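Local coordinates for protein fucose-specific lectin (Aleuria aurantia, PDB 6GKE) that binds L-fucose through sites set between neighbouring blades of a six-bladed beta-propeller, preferring alpha-1,6-linked core fucose on glycoproteins, at residues A[8-13]-A[23-28]; A[215-220]-A[268-273]; A[274-279]-A[290-295]; A[285-290]-A[302-307]. The protein carries 1 engineered substitution. All coordinates share one frame; numbering follows the deposited sequence.

Contact 1: residues A[8-13]-A[23-28]; sequences SKIAAI and QRVYFQ. With FUC (alpha-L-fucopyranose), chain C.
The first hairpin of the opening propeller blade, strands 10-15 and 22-28, supplies Arg24 to a fucose site between the first and second blades. The axes of the two short strand segments run antiparallel, 167° apart. Ala11 faces Tyr26 and Ile13 faces Arg24 as hydrogen-bonded pairs, with Tyr26 N to Ala11 O at 2.8 Å and Ile13 N to Arg24 O at 2.9 Å, while Ala12 and Val25 form the non-hydrogen-bonded pair between them. Ile13 CG1 packs on Arg24 CB at 3.7 Å, and its CD1 meets the edge of the Tyr26 ring near the hydroxyl. On the other face Ile10 and Val25 lie side by side, their CG2 methyls 3.6 Å apart. At the far end Gln28 N donates to Ser8 OG (2.9 Å); that hydroxyl donates in turn to Lys9 O. Arg24 leaves the strand through a bend at chi2 (-70°) and meets fucose with the guanidinium edge: NE donates to O4 at 2.8 Å and NH2 to O5 at 2.9 Å. NH1 turns back to Gln23 O at 2.9 Å and also reaches Gln22. Glu36 and Trp97 complete the polar grip on the sugar, and Glu36 also bonds the Tyr26 hydroxyl. All three guanidinium nitrogens are thus engaged, which fixes the rotation of the group and presents two donors to the ring and axial oxygens of fucose.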
loop_
_atom_site.group_PDB
_atom_site.type_symbol
_atom_site.label_atom_id
_atom_site.label_comp_id
_atom_site.label_asym_id
_atom_site.label_seq_id
_atom_site.Cartn_x
_atom_site.Cartn_y
_atom_site.Cartn_z
ATOM N N SER A 8 -4.430 5.540 -2.006
ATOM C CA SER A 8 -4.686 6.927 -2.376
ATOM C C SER A 8 -5.943 7.002 -3.243
ATOM O O SER A 8 -6.143 6.176 -4.131
ATOM C CB SER A 8 -3.523 7.477 -3.158
ATOM O OG SER A 8 -3.758 8.799 -3.619
ATOM N N LYS A 9 -6.724 8.066 -3.061
ATOM C CA LYS A 9 -7.719 8.400 -4.053
ATOM C C LYS A 9 -7.016 9.037 -5.257
ATOM O O LYS A 9 -5.835 9.378 -5.214
ATOM C CB LYS A 9 -8.824 9.272 -3.451
ATOM C CG LYS A 9 -9.774 8.509 -2.536
ATOM C CD LYS A 9 -9.206 8.123 -1.183
ATOM C CE LYS A 9 -10.307 7.713 -0.227
ATOM N NZ LYS A 9 -9.781 7.302 1.098
ATOM N N ILE A 10 -7.768 9.151 -6.349
ATOM C CA ILE A 10 -7.266 9.656 -7.615
ATOM C C ILE A 10 -8.284 10.663 -8.145
ATOM O O ILE A 10 -9.481 10.485 -7.973
ATOM C CB ILE A 10 -7.041 8.519 -8.635
ATOM C CG1 ILE A 10 -6.218 7.372 -8.048
ATOM C CG2 ILE A 10 -6.411 9.051 -9.913
ATOM C CD1 ILE A 10 -6.191 6.133 -8.913
ATOM N N ALA A 11 -7.813 11.714 -8.816
ATOM C CA ALA A 11 -8.694 12.623 -9.556
ATOM C C ALA A 11 -8.040 12.934 -10.897
ATOM O O ALA A 11 -6.825 12.971 -10.989
ATOM C CB ALA A 11 -8.966 13.887 -8.774
ATOM N N ALA A 12 -8.857 13.158 -11.925
ATOM C CA ALA A 12 -8.322 13.349 -13.263
ATOM C C ALA A 12 -9.179 14.332 -14.056
ATOM O O ALA A 12 -10.397 14.372 -13.907
ATOM C CB ALA A 12 -8.240 12.028 -13.980
ATOM N N ILE A 13 -8.507 15.069 -14.944
ATOM C CA ILE A 13 -9.129 16.052 -15.830
ATOM C C ILE A 13 -8.485 15.937 -17.216
ATOM O O ILE A 13 -7.382 15.412 -17.374
ATOM C CB ILE A 13 -8.997 17.487 -15.279
ATOM C CG1 ILE A 13 -7.528 17.858 -15.052
ATOM C CG2 ILE A 13 -9.848 17.671 -14.029
ATOM C CD1 ILE A 13 -7.275 19.297 -14.666
ATOM N N GLN A 23 -4.036 16.195 -20.363
ATOM C CA GLN A 23 -4.582 15.506 -19.209
ATOM C C GLN A 23 -3.764 15.874 -17.974
ATOM O O GLN A 23 -2.544 16.062 -18.053
ATOM C CB GLN A 23 -4.522 13.988 -19.370
ATOM C CG GLN A 23 -5.352 13.454 -20.521
ATOM C CD GLN A 23 -5.252 11.950 -20.555
ATOM O OE1 GLN A 23 -5.855 11.250 -19.739
ATOM N NE2 GLN A 23 -4.478 11.447 -21.504
ATOM N N ARG A 24 -4.438 15.921 -16.823
ATOM C CA ARG A 24 -3.761 15.990 -15.544
ATOM C C ARG A 24 -4.391 14.940 -14.632
ATOM O O ARG A 24 -5.599 14.738 -14.651
ATOM C CB ARG A 24 -3.882 17.369 -14.886
ATOM C CG ARG A 24 -3.435 18.542 -15.749
ATOM C CD ARG A 24 -1.935 18.586 -15.965
ATOM N NE ARG A 24 -1.503 19.737 -16.755
ATOM C CZ ARG A 24 -1.415 19.771 -18.084
ATOM N NH1 ARG A 24 -1.680 18.693 -18.807
ATOM N NH2 ARG A 24 -1.067 20.895 -18.687
ATOM N N VAL A 25 -3.549 14.285 -13.834
ATOM C CA VAL A 25 -4.026 13.338 -12.845
ATOM C C VAL A 25 -3.367 13.683 -11.509
ATOM O O VAL A 25 -2.197 14.059 -11.459
ATOM C CB VAL A 25 -3.813 11.878 -13.294
ATOM C CG1 VAL A 25 -2.360 11.536 -13.533
ATOM C CG2 VAL A 25 -4.456 10.884 -12.343
ATOM N N TYR A 26 -4.174 13.574 -10.445
ATOM C CA TYR A 26 -3.820 13.943 -9.084
ATOM C C TYR A 26 -3.899 12.698 -8.207
ATOM O O TYR A 26 -4.842 11.905 -8.307
ATOM C CB TYR A 26 -4.748 15.046 -8.550
ATOM C CG TYR A 26 -4.689 16.257 -9.436
ATOM C CD1 TYR A 26 -3.639 17.154 -9.343
ATOM C CD2 TYR A 26 -5.602 16.428 -10.462
ATOM C CE1 TYR A 26 -3.509 18.206 -10.231
ATOM C CE2 TYR A 26 -5.488 17.475 -11.359
ATOM C CZ TYR A 26 -4.429 18.355 -11.255
ATOM O OH TYR A 26 -4.289 19.346 -12.179
ATOM N N PHE A 27 -2.894 12.550 -7.340
ATOM C CA PHE A 27 -2.802 11.428 -6.433
ATOM C C PHE A 27 -2.025 11.889 -5.203
ATOM O O PHE A 27 -1.385 12.938 -5.226
ATOM C CB PHE A 27 -2.119 10.236 -7.112
ATOM C CG PHE A 27 -0.677 10.477 -7.492
ATOM C CD1 PHE A 27 -0.333 11.043 -8.713
ATOM C CD2 PHE A 27 0.346 10.152 -6.613
ATOM C CE1 PHE A 27 0.998 11.268 -9.040
ATOM C CE2 PHE A 27 1.674 10.378 -6.940
ATOM C CZ PHE A 27 1.996 10.934 -8.152
ATOM N N GLN A 28 -2.056 11.077 -4.149
ATOM C CA GLN A 28 -1.363 11.416 -2.924
ATOM C C GLN A 28 -0.092 10.578 -2.796
ATOM O O GLN A 28 -0.060 9.397 -3.151
ATOM C CB GLN A 28 -2.285 11.201 -1.724
ATOM C CG GLN A 28 -1.781 11.837 -0.441
ATOM C CD GLN A 28 -2.873 11.908 0.595
ATOM O OE1 GLN A 28 -3.683 10.985 0.734
ATOM N NE2 GLN A 28 -2.909 13.011 1.333
HETATM C C1 FUC C . 1.147 22.962 -16.506
HETATM C C2 FUC C . 1.366 22.316 -15.152
HETATM C C3 FUC C . 0.477 22.965 -14.094
HETATM C C4 FUC C . -0.973 22.978 -14.552
HETATM C C5 FUC C . -1.061 23.672 -15.907
HETATM C C6 FUC C . -2.471 23.705 -16.479
HETATM O O1 FUC C . 1.684 24.276 -16.440
HETATM O O2 FUC C . 2.739 22.474 -14.777
HETATM O O3 FUC C . 0.640 22.297 -12.838
HETATM O O4 FUC C . -1.491 21.651 -14.691
HETATM O O5 FUC C . -0.235 22.971 -16.840
HETATM O O HOH W 1 -5.785 9.751 -0.886
#

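Contact 2: residues A[215-220]-A[268-273]; sequences AAISWG and ANSSGN
Ile217, Ser270 and Ala268 have the largest buried areas where strands 213-219 and 267-271 meet side chain to side chain. The short axes are nearly parallel, 6° apart, but their closest approach is 6.7 Å and no direct hydrogen bond joins them, as expected for adjacent blades rather than neighbours within one sheet. Ile217 straddles Ser270: its CD1 lies 3.6 Å from Ser270 CB, and its CB is 3.5 Å from Ser270 OG. With CG1 between the backbone N and carbonyl carbon (chi1 61°), the CG2 branch is left to touch Ala268 CB at 4.0 Å. That same Ala268 methyl meets Ala215 CB at 3.9 Å. Polar contact is indirect: a water 2.7 Å from Ser270 OG donates to Ser218 O at 2.8 Å. At the outer end Trp219 touches the fucose bound between these blades. Around this seam, strand 224-230 pairs with strand 213-219 on one flank, strand 275-282 pairs with strand 267-271 on the other, and Asn269 turns off to Gln23 on the first blade.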
loop_
_atom_site.group_PDB
_atom_site.type_symbol
_atom_site.label_atom_id
_atom_site.label_comp_id
_atom_site.label_asym_id
_atom_site.label_seq_id
_atom_site.Cartn_x
_atom_site.Cartn_y
_atom_site.Cartn_z
ATOM N N ALA A 215 -17.075 6.516 -10.970
ATOM C CA ALA A 215 -16.756 7.728 -11.707
ATOM C C ALA A 215 -17.789 7.888 -12.823
ATOM O O ALA A 215 -18.406 6.911 -13.247
ATOM C CB ALA A 215 -15.349 7.673 -12.259
ATOM N N ALA A 216 -17.986 9.118 -13.291
ATOM C CA ALA A 216 -18.938 9.348 -14.375
ATOM C C ALA A 216 -18.440 10.490 -15.253
ATOM O O ALA A 216 -17.886 11.467 -14.750
ATOM C CB ALA A 216 -20.315 9.663 -13.839
ATOM N N ILE A 217 -18.690 10.349 -16.559
ATOM C CA ILE A 217 -18.367 11.360 -17.561
ATOM C C ILE A 217 -19.563 11.500 -18.503
ATOM O O ILE A 217 -20.445 10.640 -18.564
ATOM C CB ILE A 217 -17.096 10.989 -18.351
ATOM C CG1 ILE A 217 -17.291 9.663 -19.096
ATOM C CG2 ILE A 217 -15.888 10.965 -17.429
ATOM C CD1 ILE A 217 -16.240 9.333 -20.120
ATOM N N SER A 218 -19.557 12.572 -19.290
ATOM C CA SER A 218 -20.600 12.787 -20.275
ATOM C C SER A 218 -20.090 13.755 -21.340
ATOM O O SER A 218 -19.157 14.518 -21.097
ATOM C CB SER A 218 -21.867 13.307 -19.635
ATOM O OG SER A 218 -21.675 14.601 -19.078
ATOM N N TRP A 219 -20.731 13.719 -22.507
ATOM C CA TRP A 219 -20.418 14.645 -23.575
ATOM C C TRP A 219 -21.567 14.655 -24.576
ATOM O O TRP A 219 -22.439 13.792 -24.558
ATOM C CB TRP A 219 -19.097 14.289 -24.271
ATOM C CG TRP A 219 -19.160 13.059 -25.127
ATOM C CD1 TRP A 219 -19.305 12.981 -26.484
ATOM C CD2 TRP A 219 -19.047 11.704 -24.660
ATOM N NE1 TRP A 219 -19.302 11.669 -26.881
ATOM C CE2 TRP A 219 -19.145 10.860 -25.784
ATOM C CE3 TRP A 219 -18.855 11.123 -23.398
ATOM C CZ2 TRP A 219 -19.080 9.469 -25.668
ATOM C CZ3 TRP A 219 -18.786 9.751 -23.287
ATOM C CH2 TRP A 219 -18.890 8.938 -24.414
ATOM N N GLY A 220 -21.539 15.643 -25.463
ATOM C CA GLY A 220 -22.372 15.623 -26.640
ATOM C C GLY A 220 -23.773 16.163 -26.412
ATOM O O GLY A 220 -24.046 16.889 -25.457
ATOM N N ALA A 268 -11.958 9.002 -13.673
ATOM C CA ALA A 268 -12.109 9.075 -15.117
ATOM C C ALA A 268 -11.988 10.524 -15.577
ATOM O O ALA A 268 -12.374 11.450 -14.867
ATOM C CB ALA A 268 -13.429 8.484 -15.555
ATOM N N ASN A 269 -11.489 10.693 -16.801
ATOM C CA ASN A 269 -11.578 11.965 -17.483
ATOM C C ASN A 269 -12.088 11.729 -18.905
ATOM O O ASN A 269 -12.158 10.598 -19.386
ATOM C CB ASN A 269 -10.258 12.747 -17.438
ATOM C CG ASN A 269 -9.143 12.132 -18.258
ATOM O OD1 ASN A 269 -9.396 11.414 -19.222
ATOM N ND2 ASN A 269 -7.899 12.436 -17.920
ATOM N N SER A 270 -12.465 12.828 -19.552
ATOM C CA SER A 270 -12.874 12.795 -20.933
ATOM C C SER A 270 -12.769 14.203 -21.511
ATOM O O SER A 270 -12.914 15.195 -20.809
ATOM C CB SER A 270 -14.269 12.214 -21.121
ATOM O OG SER A 270 -15.280 13.052 -20.577
ATOM N N SER A 271 -12.568 14.256 -22.826
ATOM C CA SER A 271 -12.661 15.486 -23.579
ATOM C C SER A 271 -12.761 15.125 -25.061
ATOM O O SER A 271 -12.593 13.966 -25.446
ATOM C CB SER A 271 -11.513 16.444 -23.289
ATOM O OG SER A 271 -10.245 15.861 -23.545
ATOM N N GLY A 272 -13.052 16.122 -25.892
ATOM C CA GLY A 272 -13.229 15.870 -27.304
ATOM C C GLY A 272 -14.481 15.052 -27.582
ATOM O O GLY A 272 -15.490 15.199 -26.900
ATOM N N ASN A 273 -14.413 14.204 -28.610
ATOM C CA ASN A 273 -15.589 13.433 -29.051
ATOM C C ASN A 273 -15.121 12.133 -29.707
ATOM O O ASN A 273 -15.309 11.947 -30.903
ATOM C CB ASN A 273 -16.521 14.273 -29.940
ATOM C CG ASN A 273 -15.779 15.168 -30.905
ATOM O OD1 ASN A 273 -15.147 14.689 -31.845
ATOM N ND2 ASN A 273 -15.841 16.468 -30.675
HETATM O O HOH W 2 -16.473 15.060 -21.874
#

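Contact 3: residues A[274-279]-A[290-295]; sequences IDISVF and WQWISG. With FUC (alpha-L-fucopyranose), chain G.
Val278 and Trp290 hold the closely bonded end of this contact: Val278 N donates to Trp290 O at 2.9 Å and Trp290 N to Val278 O at 2.8 Å. Beside them, Ser277 and Gln291 form a non-hydrogen-bonded pair. The backbones ease apart toward the other end, where Trp292 N reaches Ile276 O at 3.2 Å and Ile274 CA and Ser294 CA stand 7.7 Å apart. These strands, 275-282 and 286-293, are the central hairpin of the sixth blade, and their opening end forms part of a fucose pocket. Trp292 has CG trans to the backbone N (chi1 167°); in the conformer described, one of two deposited, its indole lies with one face against the sugar, C5 sitting 3.7 Å above the plane over the ring centre, and Ile274 O approaches the indole edge in plane. Ile274 CG2 lies 3.7 Å from the fucose C6 methyl, which Ile276 CD1 also touches. Arg226, Glu238 and Trp298 hydrogen-bond the sugar. On the looser, partly exposed side a water bridges the parted strands, 2.7 Å from Ile274 O and 2.8 Å from Trp292 O.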
loop_
_atom_site.group_PDB
_atom_site.type_symbol
_atom_site.label_atom_id
_atom_site.label_comp_id
_atom_site.label_asym_id
_atom_site.label_seq_id
_atom_site.Cartn_x
_atom_site.Cartn_y
_atom_site.Cartn_z
ATOM N N ILE A 274 -14.551 11.194 -28.930
ATOM C CA ILE A 274 -14.380 11.267 -27.486
ATOM C C ILE A 274 -13.068 10.566 -27.124
ATOM O O ILE A 274 -12.724 9.535 -27.697
ATOM C CB ILE A 274 -15.575 10.632 -26.738
ATOM C CG1 ILE A 274 -15.553 10.930 -25.236
ATOM C CG2 ILE A 274 -15.666 9.133 -26.999
ATOM C CD1 ILE A 274 -15.685 12.394 -24.874
ATOM N N ASP A 275 -12.355 11.150 -26.160
ATOM C CA ASP A 275 -11.183 10.557 -25.530
ATOM C C ASP A 275 -11.533 10.293 -24.068
ATOM O O ASP A 275 -12.093 11.169 -23.412
ATOM C CB ASP A 275 -9.980 11.488 -25.639
ATOM C CG ASP A 275 -9.647 11.858 -27.071
ATOM O OD1 ASP A 275 -9.409 10.934 -27.871
ATOM O OD2 ASP A 275 -9.645 13.063 -27.378
ATOM N N ILE A 276 -11.237 9.076 -23.582
ATOM C CA ILE A 276 -11.565 8.666 -22.214
ATOM C C ILE A 276 -10.355 7.974 -21.591
ATOM O O ILE A 276 -9.778 7.073 -22.193
ATOM C CB ILE A 276 -12.784 7.724 -22.157
ATOM C CG1 ILE A 276 -13.996 8.287 -22.902
ATOM C CG2 ILE A 276 -13.117 7.398 -20.707
ATOM C CD1 ILE A 276 -15.101 7.280 -23.126
ATOM N N SER A 277 -10.025 8.380 -20.362
ATOM C CA SER A 277 -9.075 7.669 -19.512
ATOM C C SER A 277 -9.778 7.232 -18.227
ATOM O O SER A 277 -10.490 8.035 -17.634
ATOM C CB SER A 277 -7.893 8.529 -19.156
ATOM O OG SER A 277 -7.168 8.910 -20.315
ATOM N N VAL A 278 -9.533 5.991 -17.795
ATOM C CA VAL A 278 -9.996 5.536 -16.483
ATOM C C VAL A 278 -8.775 5.006 -15.731
ATOM O O VAL A 278 -8.209 3.972 -16.093
ATOM C CB VAL A 278 -11.115 4.480 -16.555
ATOM C CG1 VAL A 278 -11.610 4.139 -15.155
ATOM C CG2 VAL A 278 -12.269 4.935 -17.429
ATOM N N PHE A 279 -8.378 5.743 -14.692
ATOM C CA PHE A 279 -7.172 5.473 -13.918
ATOM C C PHE A 279 -7.457 4.474 -12.798
ATOM O O PHE A 279 -8.550 4.464 -12.230
ATOM C CB PHE A 279 -6.634 6.772 -13.320
ATOM C CG PHE A 279 -6.212 7.748 -14.379
ATOM C CD1 PHE A 279 -4.925 7.706 -14.891
ATOM C CD2 PHE A 279 -7.111 8.655 -14.921
ATOM C CE1 PHE A 279 -4.535 8.577 -15.896
ATOM C CE2 PHE A 279 -6.720 9.517 -15.934
ATOM C CZ PHE A 279 -5.435 9.473 -16.424
ATOM N N TRP A 290 -6.931 2.610 -18.154
ATOM C CA TRP A 290 -7.627 2.184 -19.327
ATOM C C TRP A 290 -7.797 3.389 -20.252
ATOM O O TRP A 290 -8.010 4.510 -19.789
ATOM C CB TRP A 290 -8.994 1.612 -18.954
ATOM C CG TRP A 290 -8.893 0.317 -18.222
ATOM C CD1 TRP A 290 -8.913 0.124 -16.871
ATOM C CD2 TRP A 290 -8.698 -0.974 -18.814
ATOM N NE1 TRP A 290 -8.774 -1.204 -16.585
ATOM C CE2 TRP A 290 -8.641 -1.903 -17.756
ATOM C CE3 TRP A 290 -8.603 -1.437 -20.130
ATOM C CZ2 TRP A 290 -8.470 -3.268 -17.979
ATOM C CZ3 TRP A 290 -8.436 -2.786 -20.349
ATOM C CH2 TRP A 290 -8.373 -3.685 -19.285
ATOM N N GLN A 291 -7.734 3.134 -21.558
ATOM C CA GLN A 291 -7.938 4.164 -22.565
ATOM C C GLN A 291 -8.901 3.628 -23.619
ATOM O O GLN A 291 -8.814 2.462 -24.000
ATOM C CB GLN A 291 -6.610 4.562 -23.212
ATOM C CG GLN A 291 -5.929 3.411 -23.938
ATOM C CD GLN A 291 -4.477 3.654 -24.267
ATOM O OE1 GLN A 291 -3.926 4.726 -24.033
ATOM N NE2 GLN A 291 -3.842 2.635 -24.820
ATOM N N TRP A 292 -9.802 4.506 -24.072
ATOM C CA TRP A 292 -10.701 4.244 -25.173
ATOM C C TRP A 292 -10.204 4.971 -26.422
ATOM O O TRP A 292 -10.044 6.181 -26.383
ATOM C CB TRP A 292 -12.117 4.730 -24.866
ATOM C CG TRP A 292 -12.925 4.744 -26.121
ATOM C CD1 TRP A 292 -13.099 5.775 -27.000
ATOM C CD2 TRP A 292 -13.571 3.604 -26.704
ATOM N NE1 TRP A 292 -13.852 5.363 -28.066
ATOM C CE2 TRP A 292 -14.159 4.036 -27.909
ATOM C CE3 TRP A 292 -13.732 2.277 -26.301
ATOM C CZ2 TRP A 292 -14.897 3.173 -28.718
ATOM C CZ3 TRP A 292 -14.465 1.428 -27.098
ATOM C CH2 TRP A 292 -15.036 1.873 -28.290
ATOM N N ILE A 293 -10.015 4.243 -27.520
ATOM C CA ILE A 293 -9.595 4.850 -28.767
ATOM C C ILE A 293 -10.579 4.421 -29.860
ATOM O O ILE A 293 -10.850 3.226 -30.033
ATOM C CB ILE A 293 -8.126 4.495 -29.079
ATOM C CG1 ILE A 293 -7.172 5.179 -28.093
ATOM C CG2 ILE A 293 -7.767 4.836 -30.518
ATOM C CD1 ILE A 293 -5.967 4.349 -27.719
ATOM N N SER A 294 -11.120 5.419 -30.572
ATOM C CA SER A 294 -12.070 5.220 -31.664
ATOM C C SER A 294 -11.467 4.289 -32.723
ATOM O O SER A 294 -10.449 4.619 -33.329
ATOM C CB SER A 294 -12.471 6.538 -32.271
ATOM N N GLY A 295 -12.101 3.125 -32.912
ATOM C CA GLY A 295 -11.726 2.150 -33.937
ATOM C C GLY A 295 -10.900 0.993 -33.388
ATOM O O GLY A 295 -10.655 0.020 -34.110
HETATM C C1 FUC G . -19.373 3.012 -26.639
HETATM C C2 FUC G . -19.093 2.091 -25.460
HETATM C C3 FUC G . -17.599 2.091 -25.132
HETATM C C4 FUC G . -17.097 3.527 -24.932
HETATM C C5 FUC G . -17.438 4.335 -26.172
HETATM C C6 FUC G . -17.012 5.795 -26.101
HETATM O O1 FUC G . -18.786 2.454 -27.818
HETATM O O2 FUC G . -19.531 0.768 -25.787
HETATM O O3 FUC G . -17.361 1.262 -23.996
HETATM O O4 FUC G . -17.725 4.169 -23.812
HETATM O O5 FUC G . -18.848 4.318 -26.392
HETATM O O HOH W 3 -10.592 8.004 -28.466
#

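Contact 4: residues A[285-290]-A[302-307]; sequences VSLQQW and AVVPTG
After strand 297-300 the C-terminal tail lies against the start of strand 286-293, Val304 N donating to Leu287 O at 2.9 Å. This one direct hydrogen bond across the two segments is nearly straight at 164°. Leu287 carries the apolar contact: CD2 meets Val304 CG1 at 3.7 Å, and CB meets the Thr306 methyl CG2 at 3.6 Å. Its extended first torsion (chi1 179°) lays the isobutyl group across Val304. The end-to-end directions of the segments differ by 141°, and residues 302-307 form no regular strand; beyond the backbone bond, one water accepts from Leu287 N at 3.0 Å, donates to Val304 O and lies 2.8 Å from Thr306 OG1. In this propeller the tail also meets Val25 and Phe27 of the first blade; Thr306 bonds Glu3 by backbone, and Phe4 packs on Leu287. Val285 packs on Tyr6 of the second subunit, consistent with a dimer joined through its terminal peptides. Val303 CG2 rests 3.9 Å from Gln288 NE2, which donates to Ser286 OG, also bonded to Ser283 O; Gln288 OE1 bonds Arg256.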
loop_
_atom_site.group_PDB
_atom_site.type_symbol
_atom_site.label_atom_id
_atom_site.label_comp_id
_atom_site.label_asym_id
_atom_site.label_seq_id
_atom_site.Cartn_x
_atom_site.Cartn_y
_atom_site.Cartn_z
ATOM N N VAL A 285 4.130 0.393 -6.408
ATOM C CA VAL A 285 2.716 0.683 -6.610
ATOM C C VAL A 285 2.567 1.662 -7.781
ATOM O O VAL A 285 3.162 2.736 -7.765
ATOM C CB VAL A 285 2.121 1.270 -5.310
ATOM C CG1 VAL A 285 0.719 1.823 -5.507
ATOM C CG2 VAL A 285 2.137 0.258 -4.174
ATOM N N SER A 286 1.754 1.296 -8.775
ATOM C CA SER A 286 1.727 2.028 -10.033
ATOM C C SER A 286 0.357 2.663 -10.288
ATOM O O SER A 286 -0.684 2.166 -9.847
ATOM C CB SER A 286 2.137 1.145 -11.186
ATOM O OG SER A 286 1.268 0.033 -11.324
ATOM N N LEU A 287 0.404 3.778 -11.023
ATOM C CA LEU A 287 -0.769 4.467 -11.536
ATOM C C LEU A 287 -0.912 4.093 -13.011
ATOM O O LEU A 287 -0.053 4.416 -13.833
ATOM C CB LEU A 287 -0.582 5.972 -11.331
ATOM C CG LEU A 287 -1.707 6.882 -11.821
ATOM C CD1 LEU A 287 -3.064 6.465 -11.277
ATOM C CD2 LEU A 287 -1.406 8.320 -11.433
ATOM N N GLN A 288 -1.987 3.362 -13.305
ATOM C CA GLN A 288 -2.264 2.827 -14.616
ATOM C C GLN A 288 -3.547 3.457 -15.147
ATOM O O GLN A 288 -4.276 4.122 -14.409
ATOM C CB GLN A 288 -2.487 1.317 -14.545
ATOM C CG GLN A 288 -1.420 0.541 -13.799
ATOM C CD GLN A 288 -0.456 -0.210 -14.681
ATOM O OE1 GLN A 288 -0.674 -0.399 -15.879
ATOM N NE2 GLN A 288 0.611 -0.679 -14.058
ATOM N N GLN A 289 -3.856 3.213 -16.419
ATOM C CA GLN A 289 -5.141 3.631 -16.932
ATOM C C GLN A 289 -5.608 2.746 -18.080
ATOM O O GLN A 289 -4.798 2.226 -18.857
ATOM C CB GLN A 289 -5.089 5.051 -17.474
ATOM C CG GLN A 289 -4.235 5.171 -18.724
ATOM C CD GLN A 289 -4.559 6.439 -19.463
ATOM O OE1 GLN A 289 -3.780 7.384 -19.454
ATOM N NE2 GLN A 289 -5.725 6.470 -20.090
ATOM N N TRP A 290 -6.931 2.610 -18.154
ATOM C CA TRP A 290 -7.627 2.184 -19.327
ATOM C C TRP A 290 -7.797 3.389 -20.252
ATOM O O TRP A 290 -8.010 4.510 -19.789
ATOM C CB TRP A 290 -8.994 1.612 -18.954
ATOM C CG TRP A 290 -8.893 0.317 -18.222
ATOM C CD1 TRP A 290 -8.913 0.124 -16.871
ATOM C CD2 TRP A 290 -8.698 -0.974 -18.814
ATOM N NE1 TRP A 290 -8.774 -1.204 -16.585
ATOM C CE2 TRP A 290 -8.641 -1.903 -17.756
ATOM C CE3 TRP A 290 -8.603 -1.437 -20.130
ATOM C CZ2 TRP A 290 -8.470 -3.268 -17.979
ATOM C CZ3 TRP A 290 -8.436 -2.786 -20.349
ATOM C CH2 TRP A 290 -8.373 -3.685 -19.285
ATOM N N ALA A 302 -0.196 3.660 -21.224
ATOM C CA ALA A 302 1.118 3.916 -20.645
ATOM C C ALA A 302 0.991 4.155 -19.136
ATOM O O ALA A 302 0.019 4.743 -18.668
ATOM C CB ALA A 302 1.762 5.097 -21.329
ATOM N N VAL A 303 2.003 3.712 -18.383
ATOM C CA VAL A 303 2.035 3.875 -16.934
ATOM C C VAL A 303 2.365 5.336 -16.618
ATOM O O VAL A 303 3.228 5.946 -17.252
ATOM C CB VAL A 303 3.045 2.913 -16.278
ATOM C CG1 VAL A 303 3.155 3.136 -14.778
ATOM C CG2 VAL A 303 2.708 1.460 -16.575
ATOM N N VAL A 304 1.673 5.880 -15.620
ATOM C CA VAL A 304 1.885 7.248 -15.186
ATOM C C VAL A 304 2.968 7.246 -14.115
ATOM O O VAL A 304 2.849 6.513 -13.136
ATOM C CB VAL A 304 0.592 7.861 -14.624
ATOM C CG1 VAL A 304 0.789 9.322 -14.249
ATOM C CG2 VAL A 304 -0.582 7.704 -15.575
ATOM N N PRO A 305 4.023 8.085 -14.221
ATOM C CA PRO A 305 5.067 8.116 -13.199
ATOM C C PRO A 305 4.548 8.693 -11.875
ATOM O O PRO A 305 3.780 9.664 -11.868
ATOM C CB PRO A 305 6.145 9.017 -13.809
ATOM C CG PRO A 305 5.368 9.929 -14.726
ATOM C CD PRO A 305 4.274 9.052 -15.301
ATOM N N THR A 306 4.991 8.082 -10.770
ATOM C CA THR A 306 4.575 8.479 -9.425
ATOM C C THR A 306 5.772 8.488 -8.465
ATOM O O THR A 306 5.632 8.185 -7.281
ATOM C CB THR A 306 3.469 7.561 -8.891
ATOM O OG1 THR A 306 3.909 6.200 -8.902
ATOM C CG2 THR A 306 2.188 7.652 -9.687
ATOM N N GLY A 307 6.948 8.861 -8.975
ATOM C CA GLY A 307 8.125 9.067 -8.150
ATOM C C GLY A 307 8.866 7.775 -7.855
ATOM O O GLY A 307 8.350 6.673 -8.030
HETATM O O HOH W 4 3.280 4.683 -11.225
HETATM O O HOH W 5 -1.399 6.191 -20.109
#

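How the contacts relate
Contact 1 comes first in the chain and lies in the first blade; contact 2 joins the fifth and sixth blades, and contacts 3 and 4 follow within the sixth, with alternating segments that share Trp290. Contacts 2 and 3 have centres about 9 Å apart and meet through adjacent strands 267-271 and 275-282, whereas the centres of contacts 2 and 4 stand about 20 Å apart without touching. Contact 1 touches all three others: Ala12 C lies 3.9 Å from Asn269 CB, Gln23 OE1 2.7 Å from Ser277 OG, and Val25 CG1 3.9 Å from Val304 CG1. The first and last blades are thereby joined, closing the ring at the one cleft not expected to hold fucose, while the other five bind it.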